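Local coordinates for Rho-related gtp-binding protein RHOD (Homo sapiens, PDB 2J1L) that is a small Rho-type GTP-binding protein of the Ras family, holding guanosine-5'-diphosphate in a compact alpha/beta G domain, at residues Thr148-Arg151 with Ser155-Asn158; Leu186-Ser189 with Asn195-Ala198. All coordinates share one frame; numbering follows the deposited sequence.

Contact 1. Residues Thr148-Arg151 with Ser155-Asn158; sequences TDLR and SLVN. With GDP (guanosine-5'-diphosphate), chain B.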
loop_
_atom_site.group_PDB
_atom_site.type_symbol
_atom_site.label_atom_id
_atom_site.label_comp_id
_atom_site.label_asym_id
_atom_site.label_seq_id
_atom_site.Cartn_x
_atom_site.Cartn_y
_atom_site.Cartn_z
ATOM N N THR A 148 -10.888 -1.618 -1.722
ATOM C CA THR A 148 -11.694 -0.849 -2.691
ATOM C C THR A 148 -13.093 -1.448 -2.926
ATOM O O THR A 148 -14.002 -0.774 -3.430
ATOM C CB THR A 148 -10.985 -0.726 -4.045
ATOM O OG1 THR A 148 -10.705 -2.037 -4.564
ATOM C CG2 THR A 148 -9.666 0.062 -3.905
ATOM N N ASP A 149 -13.272 -2.707 -2.547
ATOM C CA ASP A 149 -14.578 -3.344 -2.641
ATOM C C ASP A 149 -15.623 -2.671 -1.743
ATOM O O ASP A 149 -16.833 -2.721 -2.035
ATOM C CB ASP A 149 -14.470 -4.834 -2.309
ATOM C CG ASP A 149 -13.862 -5.086 -0.950
ATOM O OD1 ASP A 149 -12.652 -4.778 -0.763
ATOM O OD2 ASP A 149 -14.586 -5.598 -0.075
ATOM N N LEU A 150 -15.161 -2.024 -0.675
ATOM C CA LEU A 150 -16.064 -1.437 0.324
ATOM C C LEU A 150 -16.704 -0.087 -0.056
ATOM O O LEU A 150 -17.588 0.386 0.655
ATOM C CB LEU A 150 -15.346 -1.326 1.678
ATOM C CG LEU A 150 -15.030 -2.677 2.343
ATOM C CD1 LEU A 150 -14.474 -2.470 3.761
ATOM C CD2 LEU A 150 -16.262 -3.562 2.356
ATOM N N ARG A 151 -16.272 0.523 -1.160
ATOM C CA ARG A 151 -16.993 1.661 -1.746
ATOM C C ARG A 151 -18.391 1.250 -2.181
ATOM O O ARG A 151 -19.346 2.010 -2.014
ATOM C CB ARG A 151 -16.279 2.204 -2.974
ATOM C CG ARG A 151 -14.908 2.745 -2.713
ATOM C CD ARG A 151 -14.442 3.600 -3.879
ATOM N NE ARG A 151 -13.124 4.167 -3.599
ATOM C CZ ARG A 151 -12.008 3.922 -4.280
ATOM N NH1 ARG A 151 -10.886 4.513 -3.912
ATOM N NH2 ARG A 151 -11.988 3.104 -5.321
ATOM N N SER A 155 -23.958 0.635 3.449
ATOM C CA SER A 155 -24.086 0.875 4.890
ATOM C C SER A 155 -22.916 1.678 5.411
ATOM O O SER A 155 -23.093 2.665 6.116
ATOM C CB SER A 155 -24.118 -0.443 5.655
ATOM O OG SER A 155 -22.820 -1.016 5.683
ATOM N N LEU A 156 -21.720 1.215 5.070
ATOM C CA LEU A 156 -20.461 1.815 5.512
ATOM C C LEU A 156 -20.376 3.248 4.991
ATOM O O LEU A 156 -20.115 4.176 5.757
ATOM C CB LEU A 156 -19.277 0.964 5.022
ATOM C CG LEU A 156 -17.863 1.187 5.600
ATOM C CD1 LEU A 156 -17.840 1.213 7.139
ATOM C CD2 LEU A 156 -16.887 0.121 5.072
ATOM N N VAL A 157 -20.645 3.417 3.698
ATOM C CA VAL A 157 -20.768 4.739 3.074
ATOM C C VAL A 157 -21.742 5.645 3.843
ATOM O O VAL A 157 -21.449 6.822 4.111
ATOM C CB VAL A 157 -21.249 4.602 1.608
ATOM C CG1 VAL A 157 -21.618 5.950 1.021
ATOM C CG2 VAL A 157 -20.176 3.914 0.752
ATOM N N ASN A 158 -22.899 5.082 4.183
ATOM C CA ASN A 158 -23.913 5.782 4.932
ATOM C C ASN A 158 -23.472 6.089 6.361
ATOM O O ASN A 158 -23.764 7.170 6.870
ATOM C CB ASN A 158 -25.201 4.970 4.947
ATOM C CG ASN A 158 -26.336 5.700 5.616
ATOM O OD1 ASN A 158 -26.971 6.563 5.019
ATOM N ND2 ASN A 158 -26.597 5.359 6.865
HETATM P PB GDP B . -3.670 -4.840 8.902
HETATM O O1B GDP B . -2.846 -6.016 8.481
HETATM O O2B GDP B . -3.203 -3.566 8.272
HETATM O O3B GDP B . -3.616 -4.716 10.404
HETATM O O3A GDP B . -5.164 -5.090 8.404
HETATM P PA GDP B . -5.629 -6.624 8.145
HETATM O O1A GDP B . -5.015 -7.232 6.906
HETATM O O2A GDP B . -5.226 -7.454 9.336
HETATM O "O5'" GDP B . -7.229 -6.494 7.946
HETATM C "C5'" GDP B . -8.024 -5.715 8.828
HETATM C "C4'" GDP B . -9.500 -5.992 8.604
HETATM O "O4'" GDP B . -9.964 -5.604 7.297
HETATM C "C3'" GDP B . -9.778 -7.494 8.690
HETATM O "O3'" GDP B . -11.146 -7.730 9.071
HETATM C "C2'" GDP B . -9.635 -7.962 7.276
HETATM O "O2'" GDP B . -10.360 -9.151 7.012
HETATM C "C1'" GDP B . -10.278 -6.809 6.560
HETATM N N9 GDP B . -9.792 -6.718 5.183
HETATM C C8 GDP B . -8.527 -6.812 4.727
HETATM N N7 GDP B . -8.504 -6.620 3.375
HETATM C C5 GDP B . -9.766 -6.410 2.975
HETATM C C6 GDP B . -10.432 -6.143 1.702
HETATM O O6 GDP B . -9.788 -6.068 0.614
HETATM N N1 GDP B . -11.758 -5.984 1.750
HETATM C C2 GDP B . -12.476 -6.061 2.890
HETATM N N2 GDP B . -13.818 -5.893 2.835
HETATM N N3 GDP B . -11.934 -6.301 4.098
HETATM C C4 GDP B . -10.604 -6.474 4.173
#

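Contact 2. Residues Leu186-Ser189 with Asn195-Ala198; sequences LECS and NVHA. With GDP (guanosine-5'-diphosphate), chain B.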
loop_
_atom_site.group_PDB
_atom_site.type_symbol
_atom_site.label_atom_id
_atom_site.label_comp_id
_atom_site.label_asym_id
_atom_site.label_seq_id
_atom_site.Cartn_x
_atom_site.Cartn_y
_atom_site.Cartn_z
ATOM N N LEU A 186 -1.969 3.388 -6.372
ATOM C CA LEU A 186 -2.635 2.198 -6.845
ATOM C C LEU A 186 -3.691 1.797 -5.852
ATOM O O LEU A 186 -3.665 2.198 -4.697
ATOM C CB LEU A 186 -1.629 1.077 -6.985
ATOM C CG LEU A 186 -0.454 1.353 -7.933
ATOM C CD1 LEU A 186 0.811 0.573 -7.502
ATOM C CD2 LEU A 186 -0.877 1.034 -9.367
ATOM N N GLU A 187 -4.617 0.988 -6.321
ATOM C CA GLU A 187 -5.736 0.510 -5.522
ATOM C C GLU A 187 -5.955 -0.959 -5.764
ATOM O O GLU A 187 -5.721 -1.464 -6.879
ATOM C CB GLU A 187 -7.003 1.188 -5.964
ATOM C CG GLU A 187 -7.080 2.600 -5.581
ATOM C CD GLU A 187 -8.404 3.209 -5.994
ATOM O OE1 GLU A 187 -9.131 2.591 -6.800
ATOM O OE2 GLU A 187 -8.712 4.307 -5.494
ATOM N N CYS A 188 -6.474 -1.626 -4.743
ATOM C CA CYS A 188 -6.746 -3.043 -4.831
ATOM C C CYS A 188 -7.764 -3.439 -3.790
ATOM O O CYS A 188 -8.035 -2.687 -2.856
ATOM C CB CYS A 188 -5.468 -3.806 -4.572
ATOM S SG CYS A 188 -4.796 -3.393 -2.969
ATOM N N SER A 189 -8.324 -4.625 -3.983
ATOM C CA SER A 189 -9.136 -5.282 -2.986
ATOM C C SER A 189 -8.545 -6.660 -2.767
ATOM O O SER A 189 -8.528 -7.472 -3.687
ATOM C CB SER A 189 -10.588 -5.414 -3.462
ATOM O OG SER A 189 -11.359 -6.171 -2.533
ATOM N N ASN A 195 -6.484 -6.630 -8.444
ATOM C CA ASN A 195 -5.362 -5.741 -8.691
ATOM C C ASN A 195 -4.217 -5.854 -7.688
ATOM O O ASN A 195 -3.362 -4.974 -7.603
ATOM C CB ASN A 195 -5.842 -4.304 -8.741
ATOM C CG ASN A 195 -4.987 -3.460 -9.631
ATOM O OD1 ASN A 195 -4.702 -3.855 -10.771
ATOM N ND2 ASN A 195 -4.550 -2.302 -9.131
ATOM N N VAL A 196 -4.182 -6.956 -6.955
ATOM C CA VAL A 196 -3.207 -7.149 -5.892
ATOM C C VAL A 196 -1.804 -7.464 -6.441
ATOM O O VAL A 196 -0.811 -6.861 -6.006
ATOM C CB VAL A 196 -3.702 -8.229 -4.904
ATOM C CG1 VAL A 196 -2.594 -8.633 -3.936
ATOM C CG2 VAL A 196 -4.945 -7.685 -4.153
ATOM N N HIS A 197 -1.722 -8.375 -7.401
ATOM C CA HIS A 197 -0.462 -8.644 -8.085
ATOM C C HIS A 197 0.082 -7.431 -8.800
ATOM O O HIS A 197 1.305 -7.258 -8.867
ATOM C CB HIS A 197 -0.617 -9.742 -9.147
ATOM C CG HIS A 197 -0.766 -11.106 -8.579
ATOM N ND1 HIS A 197 0.307 -11.959 -8.421
ATOM C CD2 HIS A 197 -1.858 -11.769 -8.125
ATOM C CE1 HIS A 197 -0.125 -13.100 -7.904
ATOM N NE2 HIS A 197 -1.436 -13.013 -7.724
ATOM N N ALA A 198 -0.805 -6.637 -9.393
ATOM C CA ALA A 198 -0.376 -5.415 -10.054
ATOM C C ALA A 198 0.323 -4.521 -9.048
ATOM O O ALA A 198 1.367 -3.970 -9.355
ATOM C CB ALA A 198 -1.547 -4.678 -10.703
HETATM P PB GDP B . -3.670 -4.840 8.902
HETATM O O1B GDP B . -2.846 -6.016 8.481
HETATM O O2B GDP B . -3.203 -3.566 8.272
HETATM O O3B GDP B . -3.616 -4.716 10.404
HETATM O O3A GDP B . -5.164 -5.090 8.404
HETATM P PA GDP B . -5.629 -6.624 8.145
HETATM O O1A GDP B . -5.015 -7.232 6.906
HETATM O O2A GDP B . -5.226 -7.454 9.336
HETATM O "O5'" GDP B . -7.229 -6.494 7.946
HETATM C "C5'" GDP B . -8.024 -5.715 8.828
HETATM C "C4'" GDP B . -9.500 -5.992 8.604
HETATM O "O4'" GDP B . -9.964 -5.604 7.297
HETATM C "C3'" GDP B . -9.778 -7.494 8.690
HETATM O "O3'" GDP B . -11.146 -7.730 9.071
HETATM C "C2'" GDP B . -9.635 -7.962 7.276
HETATM O "O2'" GDP B . -10.360 -9.151 7.012
HETATM C "C1'" GDP B . -10.278 -6.809 6.560
HETATM N N9 GDP B . -9.792 -6.718 5.183
HETATM C C8 GDP B . -8.527 -6.812 4.727
HETATM N N7 GDP B . -8.504 -6.620 3.375
HETATM C C5 GDP B . -9.766 -6.410 2.975
HETATM C C6 GDP B . -10.432 -6.143 1.702
HETATM O O6 GDP B . -9.788 -6.068 0.614
HETATM N N1 GDP B . -11.758 -5.984 1.750
HETATM C C2 GDP B . -12.476 -6.061 2.890
HETATM N N2 GDP B . -13.818 -5.893 2.835
HETATM N N3 GDP B . -11.934 -6.301 4.098
HETATM C C4 GDP B . -10.604 -6.474 4.173
#

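Contact 1. Residues Thr148-Arg151 with Ser155-Asn158
Leu150 and Leu156 meet through their branch ends at the surface, with CD1 of Leu150 3.8 Å from CD2 of Leu156. The two side chains cross at a slant, and CB of Leu150 lies slightly farther from the same CD2. Leu156, with CG anti to its backbone N, extends from the helix toward the loop and lays CD2 beside Leu150. At the next residue, CG2 of Val157 lies 3.5 Å from the carbonyl O of Arg151, a methyl against backbone. Leucine is long enough to bridge the gap between loop and helix, while the beta-branched valine keeps its methyls close to its own helix and meets only the backbone of the loop.

Leu150 has a second neighbour. Its CG and both methyls lie on one side of the guanine plane at the amino group, with CD2 3.4 Å from GDP N2, so one side chain lies between the nucleotide and the helix. Asp149 reads the base itself. Its CG lies between the backbone N and the carbonyl carbon (chi1 56°), and the carboxylate is turned to within about 25° of the plane of the guanine. OD1 accepts from GDP N1 at 2.9 Å and OD2 from GDP N2 at 3.0 Å, the second bond fairly straight at 161°; a longer, weak bond also joins N1 to OD2. An aspartate fits here because its two oxygens match the two neighbouring donors of guanine. The side chain of Arg151 leads the other way, to a salt bridge with Glu187 and a hydrogen bond with Val168 O.

Lys147, Thr148 and Asp149 correspond to the latter part of the guanine-specificity motif (N/T)KxD of the Ras superfamily, and helix 154-162, after a short loop, matches the insert helix that distinguishes Rho proteins.

Contact 2. Residues Leu186-Ser189 with Asn195-Ala198
Asn195 stands at the N-cap position of helix 196-209, yet its side chain caps nothing there; it reaches across to the backbone of Glu187. ND2 donates to the Glu187 O at 2.7 Å, with an N-H...O angle of 161°. The donor meets the carbonyl almost head on (C=O...N 164°), and the oxygen lies close to the amide plane of Asn195. The bond thus ties the end of the strand to the start of the helix. Asn195 also has a left-handed helical backbone conformation, which asparagine tolerates better than most residues with a side chain.

The rest is van der Waals packing, in which apolar carbons meet one another and backbone carbonyls. Cys188 turns its CB to the helix start, 3.9 Å from the carbonyl O of Asn195 and equally 3.9 Å from CG2 of Val196. The same methyl lies 3.6 Å from the backbone O of Ser189, so one branch of Val196 touches both residues that follow the strand. Small Cys188 allows this close approach. Ser189 points its CB away from the helix, and its OG bonds to Asp149 and Leu192 N beside the guanine.

Strand 184-187, at the edge of the sheet, pairs with strand 141-146. Helix 47-55 covers residues of both segments: Leu50 touches Cys188 and Val196, and Val53 and Phe54 also touch Val196, while Val199 of helix 196-209 adds to the cover of Cys188.

How the contacts relate
Contact 1 closes before contact 2 opens along the chain, and their centres lie about 17 Å apart, yet the loop 148-151 and the strand end 186-189 touch directly. Asp149 OD1 and Ser189 OG are 2.6 Å apart, a probable hydrogen bond, consistent with holding the carboxylate in place against the guanine. Further from the base, Arg151 NH1 meets Glu187 OE2 at 2.7 Å in a salt bridge, and Thr148 CG2 packs 3.6 Å from Glu187 CB. Both contacts border the GDP: contact 1 supplies the base-reading acid, while contact 2 brings Ser189 OG to 3.5 Å from GDP O6, in the loop that continues to Ala190 and Arg191.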